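Local coordinates for UPF0141 protein yjdB (Campylobacter jejuni subsp. jejuni HB93-13, PDB 4TN0) that probably transfers phosphoethanolamine through a zinc-binding periplasmic domain and is required for polymyxin resistance and motility, at residues I208-E218 and F257-M265. Residues are numbered along the deposited sequence; the frame is centred on the assembly and turned at random.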
loop_
_atom_site.group_PDB
_atom_site.type_symbol
_atom_site.label_atom_id
_atom_site.label_comp_id
_atom_site.label_asym_id
_atom_site.label_seq_id
_atom_site.Cartn_x
_atom_site.Cartn_y
_atom_site.Cartn_z
ATOM N N ILE A 208 1.470 11.490 7.406
ATOM C CA ILE A 208 0.315 12.145 7.999
ATOM C C ILE A 208 0.714 13.509 8.563
ATOM O O ILE A 208 -0.000 14.502 8.402
ATOM C CB ILE A 208 -0.295 11.275 9.131
ATOM C CG1 ILE A 208 -0.919 10.000 8.567
ATOM C CG2 ILE A 208 -1.347 12.027 9.914
ATOM C CD1 ILE A 208 -1.579 9.147 9.613
ATOM N N LYS A 209 1.886 13.543 9.195
ATOM C CA LYS A 209 2.429 14.731 9.856
ATOM C C LYS A 209 2.696 15.849 8.858
ATOM O O LYS A 209 2.541 17.021 9.169
ATOM C CB LYS A 209 3.713 14.327 10.607
ATOM C CG LYS A 209 4.563 15.411 11.293
ATOM C CD LYS A 209 5.305 14.733 12.482
ATOM C CE LYS A 209 6.630 15.393 12.879
ATOM N NZ LYS A 209 7.241 16.201 11.791
ATOM N N LEU A 210 3.076 15.473 7.646
ATOM C CA LEU A 210 3.297 16.441 6.588
ATOM C C LEU A 210 1.956 16.820 5.963
ATOM O O LEU A 210 1.801 17.907 5.396
ATOM C CB LEU A 210 4.259 15.882 5.534
ATOM C CG LEU A 210 5.749 15.919 5.928
ATOM C CD1 LEU A 210 6.559 14.999 5.035
ATOM C CD2 LEU A 210 6.346 17.335 5.929
ATOM N N LEU A 211 0.983 15.917 6.075
ATOM C CA LEU A 211 -0.345 16.147 5.512
ATOM C C LEU A 211 -1.148 17.156 6.317
ATOM O O LEU A 211 -2.005 17.863 5.770
ATOM C CB LEU A 211 -1.126 14.831 5.411
ATOM C CG LEU A 211 -0.727 13.897 4.267
ATOM C CD1 LEU A 211 -1.756 12.791 4.106
ATOM C CD2 LEU A 211 -0.524 14.673 2.954
ATOM N N LYS A 212 -0.869 17.238 7.613
ATOM C CA LYS A 212 -1.569 18.198 8.458
ATOM C C LYS A 212 -1.056 19.619 8.215
ATOM O O LYS A 212 -1.727 20.591 8.543
ATOM C CB LYS A 212 -1.516 17.776 9.930
ATOM C CG LYS A 212 -2.253 16.455 10.134
ATOM C CD LYS A 212 -2.173 15.933 11.553
ATOM C CE LYS A 212 -3.575 15.840 12.166
ATOM N NZ LYS A 212 -4.026 14.429 12.433
ATOM N N GLU A 213 0.134 19.745 7.648
ATOM C CA GLU A 213 0.652 21.060 7.317
ATOM C C GLU A 213 0.096 21.514 5.979
ATOM O O GLU A 213 0.321 22.644 5.547
ATOM C CB GLU A 213 2.168 20.999 7.221
ATOM C CG GLU A 213 2.913 20.848 8.519
ATOM C CD GLU A 213 4.396 20.850 8.265
ATOM O OE1 GLU A 213 4.828 21.598 7.363
ATOM O OE2 GLU A 213 5.114 20.071 8.921
ATOM N N GLN A 214 -0.653 20.633 5.327
ATOM C CA GLN A 214 -1.245 20.965 4.031
ATOM C C GLN A 214 -2.773 21.069 4.035
ATOM O O GLN A 214 -3.441 20.303 3.335
ATOM C CB GLN A 214 -0.823 19.919 2.988
ATOM C CG GLN A 214 0.663 19.887 2.680
ATOM C CD GLN A 214 1.111 21.126 1.934
ATOM O OE1 GLN A 214 0.326 21.710 1.191
ATOM N NE2 GLN A 214 2.368 21.538 2.126
ATOM N N LYS A 215 -3.336 21.985 4.821
ATOM C CA LYS A 215 -4.797 22.041 4.970
ATOM C C LYS A 215 -5.467 22.980 3.976
ATOM O O LYS A 215 -6.662 23.259 4.072
ATOM C CB LYS A 215 -5.211 22.311 6.417
ATOM C CG LYS A 215 -4.708 21.186 7.335
ATOM C CD LYS A 215 -5.307 19.838 6.872
ATOM C CE LYS A 215 -4.927 18.653 7.750
ATOM N NZ LYS A 215 -5.163 18.877 9.209
ATOM N N SER A 216 -4.683 23.481 3.032
ATOM C CA SER A 216 -5.252 24.196 1.905
ATOM C C SER A 216 -5.991 23.148 1.053
ATOM O O SER A 216 -6.773 23.474 0.161
ATOM C CB SER A 216 -4.159 24.917 1.114
ATOM O OG SER A 216 -4.666 25.551 -0.050
ATOM N N TYR A 217 -5.706 21.879 1.353
ATOM C CA TYR A 217 -6.202 20.701 0.639
ATOM C C TYR A 217 -6.988 19.708 1.505
ATOM O O TYR A 217 -6.855 19.667 2.731
ATOM C CB TYR A 217 -5.043 19.942 0.005
ATOM C CG TYR A 217 -4.392 20.611 -1.170
ATOM C CD1 TYR A 217 -4.774 20.288 -2.466
ATOM C CD2 TYR A 217 -3.382 21.544 -0.994
ATOM C CE1 TYR A 217 -4.173 20.877 -3.554
ATOM C CE2 TYR A 217 -2.771 22.145 -2.081
ATOM C CZ TYR A 217 -3.173 21.805 -3.361
ATOM O OH TYR A 217 -2.569 22.393 -4.451
ATOM N N GLU A 218 -7.798 18.893 0.840
ATOM C CA GLU A 218 -8.378 17.723 1.472
ATOM C C GLU A 218 -7.402 16.563 1.225
ATOM O O GLU A 218 -7.160 16.163 0.073
ATOM C CB GLU A 218 -9.762 17.410 0.894
ATOM C CG GLU A 218 -10.079 15.918 0.806
ATOM C CD GLU A 218 -11.383 15.628 0.085
ATOM O OE1 GLU A 218 -11.537 14.501 -0.452
ATOM O OE2 GLU A 218 -12.258 16.526 0.065
ATOM N N PHE A 257 -6.063 3.554 6.366
ATOM C CA PHE A 257 -6.534 4.812 5.777
ATOM C C PHE A 257 -6.552 5.956 6.771
ATOM O O PHE A 257 -6.905 5.789 7.943
ATOM C CB PHE A 257 -7.944 4.663 5.186
ATOM C CG PHE A 257 -8.502 5.951 4.617
ATOM C CD1 PHE A 257 -8.041 6.451 3.406
ATOM C CD2 PHE A 257 -9.477 6.666 5.300
ATOM C CE1 PHE A 257 -8.540 7.629 2.891
ATOM C CE2 PHE A 257 -9.980 7.847 4.784
ATOM C CZ PHE A 257 -9.513 8.326 3.579
ATOM N N TRP A 258 -6.150 7.123 6.292
ATOM C CA TRP A 258 -6.280 8.331 7.081
ATOM C C TRP A 258 -6.689 9.495 6.189
ATOM O O TRP A 258 -6.264 9.590 5.035
ATOM C CB TRP A 258 -4.975 8.655 7.811
ATOM C CG TRP A 258 -5.037 9.930 8.585
ATOM C CD1 TRP A 258 -5.384 10.070 9.896
ATOM C CD2 TRP A 258 -4.732 11.243 8.109
ATOM N NE1 TRP A 258 -5.324 11.389 10.264
ATOM C CE2 TRP A 258 -4.924 12.131 9.185
ATOM C CE3 TRP A 258 -4.322 11.759 6.876
ATOM C CZ2 TRP A 258 -4.717 13.502 9.067
ATOM C CZ3 TRP A 258 -4.115 13.119 6.761
ATOM C CH2 TRP A 258 -4.314 13.975 7.850
ATOM N N SER A 259 -7.490 10.398 6.742
ATOM C CA SER A 259 -7.869 11.610 6.034
ATOM C C SER A 259 -8.131 12.707 7.036
ATOM O O SER A 259 -8.503 12.428 8.179
ATOM C CB SER A 259 -9.109 11.379 5.174
ATOM O OG SER A 259 -9.365 12.508 4.366
ATOM N N ASN A 260 -7.945 13.953 6.606
ATOM C CA ASN A 260 -8.311 15.104 7.427
ATOM C C ASN A 260 -9.790 15.431 7.241
ATOM O O ASN A 260 -10.418 16.049 8.104
ATOM C CB ASN A 260 -7.451 16.315 7.066
ATOM C CG ASN A 260 -7.448 16.600 5.580
ATOM O OD1 ASN A 260 -8.392 16.248 4.871
ATOM N ND2 ASN A 260 -6.381 17.229 5.094
ATOM N N ASP A 261 -10.337 14.970 6.119
ATOM C CA ASP A 261 -11.770 14.967 5.888
ATOM C C ASP A 261 -12.346 13.823 6.688
ATOM O O ASP A 261 -12.268 12.671 6.267
ATOM C CB ASP A 261 -12.054 14.796 4.391
ATOM C CG ASP A 261 -13.539 14.755 4.050
ATOM O OD1 ASP A 261 -14.365 14.276 4.860
ATOM O OD2 ASP A 261 -13.875 15.205 2.934
ATOM N N GLU A 262 -12.958 14.126 7.823
ATOM C CA GLU A 262 -13.377 13.049 8.706
ATOM C C GLU A 262 -14.718 12.454 8.332
ATOM O O GLU A 262 -15.368 11.801 9.150
ATOM C CB GLU A 262 -13.343 13.455 10.180
ATOM C CG GLU A 262 -11.941 13.188 10.772
ATOM C CD GLU A 262 -11.892 13.222 12.291
ATOM O OE1 GLU A 262 -12.897 13.638 12.907
ATOM O OE2 GLU A 262 -10.853 12.808 12.868
ATOM N N LYS A 263 -15.144 12.681 7.100
ATOM C CA LYS A 263 -16.349 12.016 6.649
ATOM C C LYS A 263 -15.912 10.765 5.886
ATOM O O LYS A 263 -16.548 9.704 5.956
ATOM C CB LYS A 263 -17.179 12.946 5.762
ATOM C CG LYS A 263 -18.361 12.268 5.112
ATOM C CD LYS A 263 -18.171 12.043 3.630
ATOM C CE LYS A 263 -19.421 11.381 3.046
ATOM N NZ LYS A 263 -19.599 11.626 1.588
ATOM N N LEU A 264 -14.769 10.893 5.220
ATOM C CA LEU A 264 -14.074 9.764 4.625
ATOM C C LEU A 264 -13.565 8.876 5.743
ATOM O O LEU A 264 -13.715 7.648 5.711
ATOM C CB LEU A 264 -12.921 10.243 3.748
ATOM C CG LEU A 264 -13.403 11.126 2.600
ATOM C CD1 LEU A 264 -12.250 11.573 1.707
ATOM C CD2 LEU A 264 -14.482 10.389 1.810
ATOM N N MET A 265 -12.989 9.521 6.748
ATOM C CA MET A 265 -12.486 8.828 7.913
ATOM C C MET A 265 -13.539 7.955 8.557
ATOM O O MET A 265 -13.225 6.873 9.065
ATOM C CB MET A 265 -11.963 9.838 8.935
ATOM C CG MET A 265 -10.933 9.279 9.875
ATOM S SD MET A 265 -9.334 9.119 9.070
ATOM C CE MET A 265 -8.365 8.629 10.491
#
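Ile-208 packs over one face of the indole of Trp-258, its CG2 methyl 3.8 Å from the centroid of the six-membered ring and 16° off the ring normal, a CH-pi contact. Branching at CB suits the place, since CG2 sits over the six-membered ring while the CG1-CD1 arm reaches the five-membered ring, CD1 3.7 Å from Trp-258 CG. Trp-258 itself has CG anti to the backbone N (chi1 177°), which carries the indole toward the C-terminal part of helix 186-211. Leu-211 packs CD1 at 3.6 Å from Trp-258 CZ3, and Lys-212, bent at chi3 and chi4, brings NZ obliquely to 3.6 Å from Trp-258 CZ2, with CG and CE also near the six-membered ring. In this alkaline phosphatase-like fold the segment 208-218 carries the chain from helix 186-211, which packs on the central mixed sheet, into strand 218-224, the antiparallel neighbour of strand 252-259 in that sheet. Where that pairing ends, Asn-260 bridges strand and loop with both ends of its amide. OD1 accepts from the backbone N of Ser-219, and ND2 gives a weak, bent bond of 3.4 Å to Tyr-217 O (131°). The methylenes of Lys-215 run alongside this amide, CD 3.3 Å from Asn-260 ND2. Beyond it, Glu-218 OE2 comes 3.5 Å from Asp-261 OD2, the carboxylate planes nearly perpendicular. Their repulsion is probably eased by Lys-18, which forms a salt bridge with Glu-218 OE1, and by the backbone N of Lys-263, which donates to Asp-261 OD1 in an Asx turn just ahead of helix 264-271.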